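PDB 2OO3: protein involved in catabolism of external DNA from Legionella pneumophila subsp. pneumophila, which probably transfers a methyl group from S-adenosyl-L-methionine to N6 of adenine 2030 in 23S ribosomal RNA. Local coordinates for residues Ser148-Leu153 / Pro179-Asn184; Arg25-Leu30 / Leu37-Thr42. One frame throughout, in Å; residues are numbered along the deposited sequence.

Contact 1. Residues Ser148-Leu153 / Pro179-Asn184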
ATOM      1  N   SER A 148      -7.148   4.977 -15.092  1.00 18.91           N
ATOM      2  CA  SER A 148      -7.082   5.241 -16.523  1.00 21.27           C
ATOM      3  C   SER A 148      -5.647   5.515 -16.972  1.00 21.73           C
ATOM      4  O   SER A 148      -5.284   5.157 -18.079  1.00 22.69           O
ATOM      5  CB  SER A 148      -8.056   6.379 -16.920  1.00 21.03           C
ATOM      6  OG  SER A 148      -7.508   7.669 -16.639  1.00 26.20           O
ATOM      7  N   LYS A 149      -4.815   6.079 -16.100  1.00 22.86           N
ATOM      8  CA  LYS A 149      -3.411   6.372 -16.433  1.00 23.88           C
ATOM      9  C   LYS A 149      -2.496   5.174 -16.602  1.00 25.33           C
ATOM     10  O   LYS A 149      -1.460   5.281 -17.290  1.00 26.21           O
ATOM     11  CB  LYS A 149      -2.769   7.306 -15.400  1.00 24.16           C
ATOM     12  CG  LYS A 149      -2.994   8.766 -15.662  1.00 23.10           C
ATOM     13  CD  LYS A 149      -2.309   9.203 -16.932  1.00 24.65           C
ATOM     14  CE  LYS A 149      -2.564  10.668 -17.229  1.00 27.40           C
ATOM     15  NZ  LYS A 149      -2.026  10.988 -18.580  1.00 30.14           N
ATOM     16  N   LEU A 150      -2.839   4.053 -15.963  1.00 25.07           N
ATOM     17  CA  LEU A 150      -2.075   2.824 -16.132  1.00 25.14           C
ATOM     18  C   LEU A 150      -1.752   2.554 -17.618  1.00 25.40           C
ATOM     19  O   LEU A 150      -0.600   2.277 -17.986  1.00 25.82           O
ATOM     20  CB  LEU A 150      -2.820   1.643 -15.515  1.00 24.90           C
ATOM     21  CG  LEU A 150      -2.862   1.566 -13.989  1.00 25.48           C
ATOM     22  CD1 LEU A 150      -3.668   0.367 -13.533  1.00 25.37           C
ATOM     23  CD2 LEU A 150      -1.434   1.487 -13.423  1.00 25.09           C
ATOM     24  N   ASN A 151      -2.767   2.675 -18.469  1.00 24.34           N
ATOM     25  CA  ASN A 151      -2.625   2.390 -19.879  1.00 23.97           C
ATOM     26  C   ASN A 151      -1.615   3.305 -20.589  1.00 22.75           C
ATOM     27  O   ASN A 151      -0.862   2.849 -21.434  1.00 21.91           O
ATOM     28  CB  ASN A 151      -4.016   2.450 -20.524  1.00 25.06           C
ATOM     29  CG  ASN A 151      -4.019   2.107 -22.016  1.00 28.32           C
ATOM     30  OD1 ASN A 151      -4.636   2.839 -22.822  1.00 33.04           O
ATOM     31  ND2 ASN A 151      -3.376   0.985 -22.395  1.00 27.01           N
ATOM     32  N   ALA A 152      -1.571   4.581 -20.202  1.00 21.40           N
ATOM     33  CA  ALA A 152      -0.748   5.584 -20.887  1.00 20.04           C
ATOM     34  C   ALA A 152       0.724   5.582 -20.482  1.00 19.29           C
ATOM     35  O   ALA A 152       1.593   5.993 -21.282  1.00 19.46           O
ATOM     36  CB  ALA A 152      -1.330   6.978 -20.657  1.00 20.08           C
ATOM     37  N   LEU A 153       1.000   5.150 -19.244  1.00 16.72           N
ATOM     38  CA  LEU A 153       2.301   5.359 -18.611  1.00 15.06           C
ATOM     39  C   LEU A 153       3.184   4.129 -18.584  1.00 14.89           C
ATOM     40  O   LEU A 153       4.332   4.226 -18.169  1.00 13.44           O
ATOM     41  CB  LEU A 153       2.137   5.869 -17.168  1.00 16.13           C
ATOM     42  CG  LEU A 153       1.398   7.206 -17.012  1.00 16.88           C
ATOM     43  CD1 LEU A 153       1.240   7.538 -15.565  1.00 19.75           C
ATOM     44  CD2 LEU A 153       2.137   8.328 -17.726  1.00 18.85           C
ATOM     45  N   PRO A 179      -9.066  -5.064 -11.386  1.00  6.74           N
ATOM     46  CA  PRO A 179      -8.305  -6.136 -12.030  1.00  7.42           C
ATOM     47  C   PRO A 179      -8.262  -6.021 -13.549  1.00  7.82           C
ATOM     48  O   PRO A 179      -7.300  -6.468 -14.143  1.00  7.83           O
ATOM     49  CB  PRO A 179      -9.075  -7.396 -11.646  1.00  7.14           C
ATOM     50  CG  PRO A 179      -9.772  -7.024 -10.333  1.00  7.04           C
ATOM     51  CD  PRO A 179     -10.203  -5.595 -10.620  1.00  7.67           C
ATOM     52  N   TYR A 180      -9.315  -5.466 -14.152  1.00  9.48           N
ATOM     53  CA  TYR A 180      -9.343  -5.222 -15.595  1.00 10.86           C
ATOM     54  C   TYR A 180      -8.182  -4.289 -15.993  1.00 10.10           C
ATOM     55  O   TYR A 180      -7.429  -4.599 -16.902  1.00  9.97           O
ATOM     56  CB  TYR A 180     -10.665  -4.592 -16.023  1.00 13.00           C
ATOM     57  CG  TYR A 180     -10.820  -4.458 -17.536  1.00 15.61           C
ATOM     58  CD1 TYR A 180     -11.146  -5.558 -18.304  1.00 18.98           C
ATOM     59  CD2 TYR A 180     -10.635  -3.234 -18.181  1.00 19.39           C
ATOM     60  CE1 TYR A 180     -11.301  -5.462 -19.677  1.00 21.08           C
ATOM     61  CE2 TYR A 180     -10.788  -3.123 -19.578  1.00 22.52           C
ATOM     62  CZ  TYR A 180     -11.129  -4.252 -20.309  1.00 20.61           C
ATOM     63  OH  TYR A 180     -11.292  -4.201 -21.701  1.00 24.07           O
ATOM     64  N   ALA A 181      -8.055  -3.165 -15.296  1.00  9.10           N
ATOM     65  CA  ALA A 181      -6.976  -2.226 -15.552  1.00  9.35           C
ATOM     66  C   ALA A 181      -5.575  -2.840 -15.312  1.00  9.43           C
ATOM     67  O   ALA A 181      -4.646  -2.611 -16.100  1.00  9.71           O
ATOM     68  CB  ALA A 181      -7.160  -0.969 -14.705  1.00  9.10           C
ATOM     69  N   ILE A 182      -5.404  -3.571 -14.213  1.00  8.99           N
ATOM     70  CA  ILE A 182      -4.113  -4.253 -13.970  1.00  8.57           C
ATOM     71  C   ILE A 182      -3.818  -5.292 -15.046  1.00 10.20           C
ATOM     72  O   ILE A 182      -2.691  -5.382 -15.518  1.00 10.46           O
ATOM     73  CB  ILE A 182      -4.038  -4.889 -12.566  1.00  7.93           C
ATOM     74  CG1 ILE A 182      -4.255  -3.816 -11.491  1.00  5.92           C
ATOM     75  CG2 ILE A 182      -2.701  -5.679 -12.361  1.00  7.07           C
ATOM     76  CD1 ILE A 182      -4.539  -4.371 -10.066  1.00  8.31           C
ATOM     77  N   LYS A 183      -4.823  -6.073 -15.461  1.00 10.55           N
ATOM     78  CA  LYS A 183      -4.586  -7.039 -16.522  1.00 10.52           C
ATOM     79  C   LYS A 183      -4.057  -6.337 -17.774  1.00 10.36           C
ATOM     80  O   LYS A 183      -3.083  -6.810 -18.390  1.00  9.91           O
ATOM     81  CB  LYS A 183      -5.861  -7.852 -16.841  1.00 10.79           C
ATOM     82  CG  LYS A 183      -5.603  -8.986 -17.872  1.00 12.33           C
ATOM     83  CD  LYS A 183      -6.853  -9.857 -18.036  1.00 13.12           C
ATOM     84  CE  LYS A 183      -6.800 -10.654 -19.299  1.00 18.25           C
ATOM     85  NZ  LYS A 183      -8.086 -11.447 -19.489  1.00 23.43           N
ATOM     86  N   ASN A 184      -4.638  -5.187 -18.116  1.00  9.24           N
ATOM     87  CA  ASN A 184      -4.231  -4.467 -19.331  1.00 11.12           C
ATOM     88  C   ASN A 184      -2.799  -3.958 -19.196  1.00 11.06           C
ATOM     89  O   ASN A 184      -1.996  -4.110 -20.118  1.00  9.16           O
ATOM     90  CB  ASN A 184      -5.146  -3.267 -19.608  1.00 11.64           C
ATOM     91  CG  ASN A 184      -4.609  -2.369 -20.724  1.00 18.10           C
ATOM     92  OD1 ASN A 184      -4.236  -1.193 -20.494  1.00 21.56           O
ATOM     93  ND2 ASN A 184      -4.533  -2.930 -21.940  1.00 19.09           N
TER
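Leu150 of helix 146-153 points one methyl at Ala181 of helix 174-188. Its CD1 lies 3.9 Å from Ala181 CB and 4.1 Å from Ala181 O. CG is turned beside the backbone N and anti to the carbonyl carbon (chi1 -73°), and the chain then runs extended, which carries CD1 across to the other helix. The same methyl also comes near the backbone N of Ile182. The two short helical segments run almost parallel, 3° apart, with their axes 9.1 Å from each other. On the sheet side one methyl, Leu150 CD1, does the bridging. This is the tight part of the contact, and it faces the sheet: Leu150 rests on Ile163 and Ile182 on Ile165, both of strand 161-165. The outer side is polar and looser. There Asn151 and Asn184 meet through their amides, each with CG anti to its backbone N. Asn151 ND2 lies 3.0 Å from Asn184 OD1. The amide planes are 55° apart, so the two groups are not paired flat. Lys188 NZ, later on helix 174-188, is hydrogen-bonded to Asn151 O, a polar link between the two helices. The chemistry is therefore layered: apolar packing against the sheet within the Rossmann-like methyltransferase fold, and a polar outer side where Asn151 is exposed to solvent.

Contact 2. Residues Arg25-Leu30 / Leu37-Thr42; sequences RLLAYL and LFYLET
Leu30, in the last turn of helix 14-30, packs against Leu37, just ahead of strand 38-41. The Leu30 side chain can be followed outward. Its CB lies 4.0 Å from Leu37 CD2. CG then turns beside the backbone N (chi1 -74°) and carries the branch over Leu37. At the tip, Leu30 CD1 lies 3.9 Å from Leu37 CD1 and 4.1 Å from Leu37 CD2. The two leucines cross at about a right angle, so Leu37 offers its forked end to the flank of Leu30. One turn earlier on the helix, Leu27 CD2 approaches Tyr39 CD1 at 4.1 Å, obliquely to the ring. The far end of Tyr39 is held by its own strand: its OH donates to Glu41 OE1 at 2.5 Å. The carboxylate oxygen lies in the ring plane, at the edge, and receives the bond on its anti side. Glu41 OE2 is bonded in turn to Ser44 OG. The contact packs the end of helix 14-30 against strand 38-41, on one face of the mixed sheet. Leu162 of the adjacent strand 161-165 touches Leu27, Leu30 and Tyr39, while Gln109 and Ala106 of helix 102-109 pack against Leu27 and Tyr39 respectively.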
ATOM      1  N   ARG A  25       8.553  -2.284   2.499  1.00  6.17           N
ATOM      2  CA  ARG A  25       9.394  -3.475   2.254  1.00  5.78           C
ATOM      3  C   ARG A  25       9.642  -3.576   0.753  1.00  6.48           C
ATOM      4  O   ARG A  25      10.763  -3.894   0.310  1.00  5.98           O
ATOM      5  CB  ARG A  25       8.714  -4.749   2.793  1.00  6.00           C
ATOM      6  CG  ARG A  25       8.448  -4.691   4.313  1.00  9.85           C
ATOM      7  CD  ARG A  25       9.595  -5.238   5.179  1.00 15.97           C
ATOM      8  NE  ARG A  25      10.962  -5.094   4.672  1.00 14.92           N
ATOM      9  CZ  ARG A  25      11.861  -4.212   5.115  1.00 15.42           C
ATOM     10  NH1 ARG A  25      11.571  -3.323   6.041  1.00 18.01           N
ATOM     11  NH2 ARG A  25      13.062  -4.198   4.600  1.00 16.53           N
ATOM     12  N   LEU A  26       8.621  -3.230  -0.042  1.00  5.27           N
ATOM     13  CA  LEU A  26       8.766  -3.259  -1.503  1.00  5.65           C
ATOM     14  C   LEU A  26       9.781  -2.215  -1.958  1.00  6.91           C
ATOM     15  O   LEU A  26      10.628  -2.509  -2.794  1.00  6.82           O
ATOM     16  CB  LEU A  26       7.408  -3.055  -2.209  1.00  5.45           C
ATOM     17  CG  LEU A  26       6.402  -4.206  -1.947  1.00  4.48           C
ATOM     18  CD1 LEU A  26       5.080  -3.829  -2.568  1.00  6.69           C
ATOM     19  CD2 LEU A  26       6.931  -5.561  -2.544  1.00  4.32           C
ATOM     20  N   LEU A  27       9.704  -1.017  -1.380  1.00  7.15           N
ATOM     21  CA  LEU A  27      10.622   0.088  -1.705  1.00  8.28           C
ATOM     22  C   LEU A  27      12.059  -0.231  -1.297  1.00  8.41           C
ATOM     23  O   LEU A  27      12.986  -0.022  -2.078  1.00  8.16           O
ATOM     24  CB  LEU A  27      10.166   1.388  -1.047  1.00  7.77           C
ATOM     25  CG  LEU A  27       8.858   1.986  -1.638  1.00  9.10           C
ATOM     26  CD1 LEU A  27       8.409   3.096  -0.719  1.00  9.81           C
ATOM     27  CD2 LEU A  27       9.019   2.508  -3.045  1.00  9.81           C
ATOM     28  N   ALA A  28      12.214  -0.790  -0.094  1.00  8.47           N
ATOM     29  CA  ALA A  28      13.505  -1.239   0.419  1.00  9.15           C
ATOM     30  C   ALA A  28      14.146  -2.264  -0.502  1.00 10.16           C
ATOM     31  O   ALA A  28      15.372  -2.236  -0.683  1.00  9.94           O
ATOM     32  CB  ALA A  28      13.376  -1.809   1.830  1.00  9.07           C
ATOM     33  N   TYR A  29      13.345  -3.155  -1.098  1.00  9.54           N
ATOM     34  CA  TYR A  29      13.928  -4.176  -1.985  1.00 10.87           C
ATOM     35  C   TYR A  29      14.354  -3.586  -3.300  1.00 10.32           C
ATOM     36  O   TYR A  29      15.483  -3.826  -3.782  1.00 10.05           O
ATOM     37  CB  TYR A  29      12.929  -5.274  -2.308  1.00 12.06           C
ATOM     38  CG  TYR A  29      13.494  -6.312  -3.272  1.00 14.68           C
ATOM     39  CD1 TYR A  29      14.360  -7.310  -2.812  1.00 15.16           C
ATOM     40  CD2 TYR A  29      13.154  -6.306  -4.643  1.00 13.07           C
ATOM     41  CE1 TYR A  29      14.865  -8.289  -3.679  1.00 16.13           C
ATOM     42  CE2 TYR A  29      13.653  -7.275  -5.524  1.00 12.70           C
ATOM     43  CZ  TYR A  29      14.495  -8.275  -5.025  1.00 16.48           C
ATOM     44  OH  TYR A  29      15.009  -9.260  -5.872  1.00 19.39           O
ATOM     45  N   LEU A  30      13.440  -2.827  -3.905  1.00  9.25           N
ATOM     46  CA  LEU A  30      13.663  -2.364  -5.276  1.00  8.87           C
ATOM     47  C   LEU A  30      14.787  -1.366  -5.390  1.00  9.44           C
ATOM     48  O   LEU A  30      15.465  -1.308  -6.425  1.00  8.93           O
ATOM     49  CB  LEU A  30      12.380  -1.800  -5.880  1.00  8.65           C
ATOM     50  CG  LEU A  30      11.317  -2.829  -6.280  1.00  9.10           C
ATOM     51  CD1 LEU A  30      10.095  -2.077  -6.790  1.00 11.59           C
ATOM     52  CD2 LEU A  30      11.837  -3.738  -7.335  1.00  9.76           C
ATOM     53  N   LEU A  37      13.912   3.823 -11.006  1.00 10.86           N
ATOM     54  CA  LEU A  37      12.647   3.151 -10.818  1.00  9.94           C
ATOM     55  C   LEU A  37      11.552   4.160 -11.117  1.00  8.97           C
ATOM     56  O   LEU A  37      11.621   5.337 -10.687  1.00  8.84           O
ATOM     57  CB  LEU A  37      12.552   2.634  -9.352  1.00 10.21           C
ATOM     58  CG  LEU A  37      11.260   1.967  -8.856  1.00 10.90           C
ATOM     59  CD1 LEU A  37      11.027   0.598  -9.512  1.00 10.23           C
ATOM     60  CD2 LEU A  37      11.263   1.797  -7.328  1.00 10.82           C
ATOM     61  N   PHE A  38      10.553   3.729 -11.883  1.00  7.95           N
ATOM     62  CA  PHE A  38       9.305   4.477 -11.993  1.00  7.04           C
ATOM     63  C   PHE A  38       8.367   4.050 -10.842  1.00  7.25           C
ATOM     64  O   PHE A  38       8.091   2.851 -10.670  1.00  6.07           O
ATOM     65  CB  PHE A  38       8.639   4.136 -13.335  1.00  7.77           C
ATOM     66  CG  PHE A  38       7.366   4.879 -13.597  1.00  7.05           C
ATOM     67  CD1 PHE A  38       7.320   6.262 -13.487  1.00  9.01           C
ATOM     68  CD2 PHE A  38       6.225   4.203 -13.998  1.00  9.52           C
ATOM     69  CE1 PHE A  38       6.173   6.967 -13.750  1.00  8.09           C
ATOM     70  CE2 PHE A  38       5.029   4.923 -14.262  1.00 10.83           C
ATOM     71  CZ  PHE A  38       5.008   6.292 -14.123  1.00  8.71           C
ATOM     72  N   TYR A  39       7.877   5.015 -10.073  1.00  5.76           N
ATOM     73  CA  TYR A  39       6.952   4.704  -8.996  1.00  6.58           C
ATOM     74  C   TYR A  39       5.626   5.374  -9.350  1.00  5.96           C
ATOM     75  O   TYR A  39       5.561   6.590  -9.477  1.00  5.33           O
ATOM     76  CB  TYR A  39       7.490   5.218  -7.651  1.00  6.71           C
ATOM     77  CG  TYR A  39       6.494   5.074  -6.529  1.00  7.33           C
ATOM     78  CD1 TYR A  39       6.315   3.829  -5.886  1.00  9.84           C
ATOM     79  CD2 TYR A  39       5.722   6.158  -6.103  1.00  6.17           C
ATOM     80  CE1 TYR A  39       5.395   3.680  -4.855  1.00  8.29           C
ATOM     81  CE2 TYR A  39       4.788   6.016  -5.039  1.00  7.28           C
ATOM     82  CZ  TYR A  39       4.638   4.775  -4.443  1.00  9.00           C
ATOM     83  OH  TYR A  39       3.748   4.586  -3.410  1.00  9.77           O
ATOM     84  N   LEU A  40       4.593   4.564  -9.533  1.00  6.32           N
ATOM     85  CA  LEU A  40       3.260   5.069  -9.909  1.00  6.98           C
ATOM     86  C   LEU A  40       2.203   4.763  -8.841  1.00  7.49           C
ATOM     87  O   LEU A  40       2.000   3.582  -8.483  1.00  6.78           O
ATOM     88  CB  LEU A  40       2.841   4.466 -11.273  1.00  7.01           C
ATOM     89  CG  LEU A  40       1.394   4.676 -11.733  1.00  9.54           C
ATOM     90  CD1 LEU A  40       1.136   6.170 -11.947  1.00  7.94           C
ATOM     91  CD2 LEU A  40       1.194   3.924 -13.006  1.00 10.51           C
ATOM     92  N   GLU A  41       1.535   5.809  -8.334  1.00  6.93           N
ATOM     93  CA  GLU A  41       0.362   5.626  -7.497  1.00  8.44           C
ATOM     94  C   GLU A  41      -0.882   6.034  -8.220  1.00  8.64           C
ATOM     95  O   GLU A  41      -0.971   7.148  -8.736  1.00  9.98           O
ATOM     96  CB  GLU A  41       0.448   6.412  -6.189  1.00  8.97           C
ATOM     97  CG  GLU A  41       1.348   5.809  -5.145  1.00 11.45           C
ATOM     98  CD  GLU A  41       1.351   6.648  -3.867  1.00 13.84           C
ATOM     99  OE1 GLU A  41       2.340   6.638  -3.105  1.00 10.89           O
ATOM    100  OE2 GLU A  41       0.341   7.341  -3.653  1.00 17.67           O
ATOM    101  N   THR A  42      -1.874   5.145  -8.228  1.00  8.22           N
ATOM    102  CA  THR A  42      -3.149   5.405  -8.917  1.00  7.82           C
ATOM    103  C   THR A  42      -4.115   6.241  -8.036  1.00  6.87           C
ATOM    104  O   THR A  42      -4.966   6.958  -8.543  1.00  6.25           O
ATOM    105  CB  THR A  42      -3.839   4.045  -9.296  1.00  8.26           C
ATOM    106  OG1 THR A  42      -3.813   3.185  -8.149  1.00  8.37           O
ATOM    107  CG2 THR A  42      -3.090   3.295 -10.423  1.00  9.48           C
TER

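In the fold
Contact 1 lies between two helices on one face of the sheet; contact 2 packs a helix on the opposite face. Strand 38-41 sends Tyr39 toward helix 14-30 and Leu40 toward helix 146-153. The centres are 17 Å apart, yet the contacts touch: Leu150 CD2 lies 3.6 Å from Leu40 CD2, and Leu153 CD1 lies 3.9 Å from Leu40 CD1. Contact 2 comes close to residues predicted to bind S-adenosyl-L-methionine; contact 1 lies a little further off. The Leu150 side chain is about 6 Å from Gly146 and about 8 Å from the side chain of His43. The Tyr39 side chain is about 4 Å from that of Ser102 and about 7 Å from that of His20.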